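Local coordinates for putative hemin transport system, substrate-binding protein (Burkholderia cenocepacia, PDB 5Y89), which probably captures heme in the periplasm and delivers it to an ABC-type hemin importer of the inner membrane, at residues V33-T38 with K46-V51. Numbering follows the deposited sequence.
Sequences VGADTT and KRLPKV. With HEM (protoporphyrin IX containing Fe), chain C.
Ala35 and Lys50 form a single beta bridge at the outer side of strand 30-35, an edge strand of the four-stranded parallel sheet in one lobe of this periplasmic binding protein. Two backbone bonds make the bridge: Ala35 N gives its hydrogen to Pro49 O at 3.2 Å, and Val51 N reaches Ala35 O at 2.9 Å. The same carbonyl also receives a CA-H...O contact from Lys50. Strand 6-11 pairs with the strand through Val33, Gly34 and Asp36, and the loop after helix 43-47 adds a single bridge of its own.

Close packing accompanies the bridge. Leu48 brings CD1 to 4.0 Å from Ala35 CB, an apolar contact with a methyl small enough to leave room for that branch. The ring of Pro49, which has no amide hydrogen to offer, lays CG 3.2 Å from Val33 O, while Gly34 CA makes a CA-H...O contact with Pro49 O at 3.4 Å.

Lys50 combines an apolar stem with a charged end. Its CG meets Thr37 CG2 at 4.0 Å; a bend at chi2 (-29°) then helps turn the chain back toward its own segment, where NZ bonds to Leu48 O and, outside the segment, to Ala45 O. The ammonium thus ties the loop to the end of its helix.

Beyond the bridge, the chain turns toward the heme cleft. Thr37 belongs to a heme site and touches Tyr53, an axial ligand of the iron. An Asx turn shapes this corner: the short carboxylate of Asp36 suits it, OD2 accepting from Thr38 N, which lies above the carboxylate plane. Threonine's hydroxyl adds a second donor, Thr38 OG1, met by the syn lone pair of OD2, and the same hydroxyl oxygen lies 3.4 Å from heme propionate O2D.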
# COMPACT_ATOMS: atom_id res chain seq x y z
N VAL A 33 4.32 18.33 10.14
CA VAL A 33 4.36 19.53 9.28
C VAL A 33 4.31 19.22 7.79
O VAL A 33 4.16 20.14 7.00
CB VAL A 33 5.62 20.38 9.53
CG1 VAL A 33 5.54 21.08 10.89
CG2 VAL A 33 6.91 19.51 9.43
N GLY A 34 4.55 17.95 7.41
CA GLY A 34 4.51 17.58 6.02
C GLY A 34 4.51 16.11 5.78
O GLY A 34 4.73 15.33 6.69
N ALA A 35 4.27 15.73 4.54
CA ALA A 35 4.16 14.33 4.15
C ALA A 35 4.46 14.17 2.65
O ALA A 35 4.64 15.15 1.97
CB ALA A 35 2.79 13.82 4.46
N ASP A 36 4.57 12.93 2.18
CA ASP A 36 4.66 12.66 0.76
C ASP A 36 3.24 12.41 0.21
O ASP A 36 2.30 12.24 0.98
CB ASP A 36 5.58 11.46 0.44
CG ASP A 36 4.93 10.17 0.78
OD1 ASP A 36 4.64 9.94 1.99
OD2 ASP A 36 4.61 9.43 -0.17
N THR A 37 3.12 12.39 -1.11
CA THR A 37 1.86 12.33 -1.79
C THR A 37 1.09 11.01 -1.62
O THR A 37 -0.09 11.02 -1.86
CB THR A 37 2.06 12.55 -3.28
OG1 THR A 37 3.15 11.71 -3.72
CG2 THR A 37 2.41 14.04 -3.55
N THR A 38 1.73 9.94 -1.12
CA THR A 38 0.98 8.75 -0.72
C THR A 38 0.14 8.93 0.56
O THR A 38 -0.75 8.10 0.85
CB THR A 38 1.91 7.52 -0.49
OG1 THR A 38 2.83 7.78 0.58
CG2 THR A 38 2.68 7.21 -1.76
N LYS A 46 -4.36 14.68 4.02
CA LYS A 46 -4.59 15.41 2.80
C LYS A 46 -4.17 16.83 2.91
O LYS A 46 -3.64 17.38 1.92
CB LYS A 46 -6.06 15.39 2.38
CG LYS A 46 -6.55 14.09 1.74
CD LYS A 46 -8.01 14.33 1.24
CE LYS A 46 -8.39 13.63 -0.05
NZ LYS A 46 -8.53 12.19 0.29
N ARG A 47 -4.36 17.42 4.10
CA ARG A 47 -4.13 18.83 4.27
C ARG A 47 -2.68 19.19 4.42
O ARG A 47 -2.31 20.31 4.22
CB ARG A 47 -4.90 19.39 5.49
CG ARG A 47 -6.35 19.72 5.19
CD ARG A 47 -7.04 20.46 6.38
NE ARG A 47 -8.06 19.50 6.83
CZ ARG A 47 -8.00 18.71 7.91
NH1 ARG A 47 -7.01 18.85 8.81
NH2 ARG A 47 -9.00 17.85 8.12
N LEU A 48 -1.85 18.27 4.84
CA LEU A 48 -0.43 18.57 5.04
C LEU A 48 0.23 18.97 3.72
O LEU A 48 -0.08 18.38 2.71
CB LEU A 48 0.30 17.33 5.53
CG LEU A 48 -0.06 16.93 6.96
CD1 LEU A 48 0.68 15.63 7.27
CD2 LEU A 48 0.23 18.01 7.96
N PRO A 49 1.17 19.93 3.75
CA PRO A 49 1.84 20.15 2.49
C PRO A 49 2.71 18.97 2.12
O PRO A 49 3.13 18.23 2.98
CB PRO A 49 2.71 21.35 2.76
CG PRO A 49 2.93 21.40 4.27
CD PRO A 49 1.69 20.79 4.86
N LYS A 50 2.95 18.76 0.83
CA LYS A 50 3.65 17.57 0.34
C LYS A 50 5.05 17.86 -0.13
O LYS A 50 5.32 18.88 -0.72
CB LYS A 50 2.87 16.97 -0.79
CG LYS A 50 1.47 16.44 -0.45
CD LYS A 50 1.37 15.96 0.98
CE LYS A 50 0.14 15.12 1.27
NZ LYS A 50 -1.07 15.96 1.40
N VAL A 51 5.97 16.95 0.18
CA VAL A 51 7.39 17.08 -0.17
C VAL A 51 7.74 16.48 -1.54
O VAL A 51 8.86 16.63 -2.02
CB VAL A 51 8.30 16.39 0.88
CG1 VAL A 51 8.02 16.96 2.24
CG2 VAL A 51 8.09 14.90 0.93
CHA HEM C . 3.03 1.86 -4.18
CHB HEM C . 5.76 2.11 -8.15
CHC HEM C . 4.00 6.54 -9.10
CHD HEM C . 1.20 6.23 -5.22
C1A HEM C . 3.90 1.58 -5.18
C2A HEM C . 4.67 0.40 -5.22
C3A HEM C . 5.43 0.45 -6.34
C4A HEM C . 5.16 1.68 -6.98
CMA HEM C . 6.48 -0.56 -6.73
CAA HEM C . 4.58 -0.73 -4.21
CBA HEM C . 3.55 -1.77 -4.74
CGA HEM C . 3.69 -3.15 -4.08
O1A HEM C . 4.53 -3.38 -3.14
O2A HEM C . 2.90 -4.07 -4.48
C1B HEM C . 5.41 3.30 -8.82
C2B HEM C . 6.08 3.76 -10.02
C3B HEM C . 5.58 5.00 -10.34
C4B HEM C . 4.67 5.33 -9.19
CMB HEM C . 7.03 2.94 -10.87
CAB HEM C . 5.90 5.89 -11.53
CBB HEM C . 6.88 5.65 -12.46
C1C HEM C . 3.12 6.90 -8.10
C2C HEM C . 2.49 8.18 -7.93
C3C HEM C . 1.68 8.02 -6.81
C4C HEM C . 1.82 6.68 -6.36
CMC HEM C . 2.66 9.44 -8.77
CAC HEM C . 0.81 8.97 -6.08
CBC HEM C . 0.72 10.19 -6.48
C1D HEM C . 1.47 4.99 -4.67
C2D HEM C . 0.73 4.51 -3.48
C3D HEM C . 1.28 3.35 -3.16
C4D HEM C . 2.30 3.07 -4.20
CMD HEM C . -0.34 5.25 -2.71
CAD HEM C . 0.90 2.45 -2.00
CBD HEM C . 1.18 3.08 -0.63
CGD HEM C . 2.63 3.49 -0.47
O1D HEM C . 3.54 2.98 -1.19
O2D HEM C . 2.92 4.35 0.41
NA HEM C . 4.32 2.42 -6.20
NB HEM C . 4.75 4.32 -8.29
NC HEM C . 2.83 6.14 -7.05
ND HEM C . 2.47 4.15 -5.01
FE HEM C . 3.55 4.29 -6.54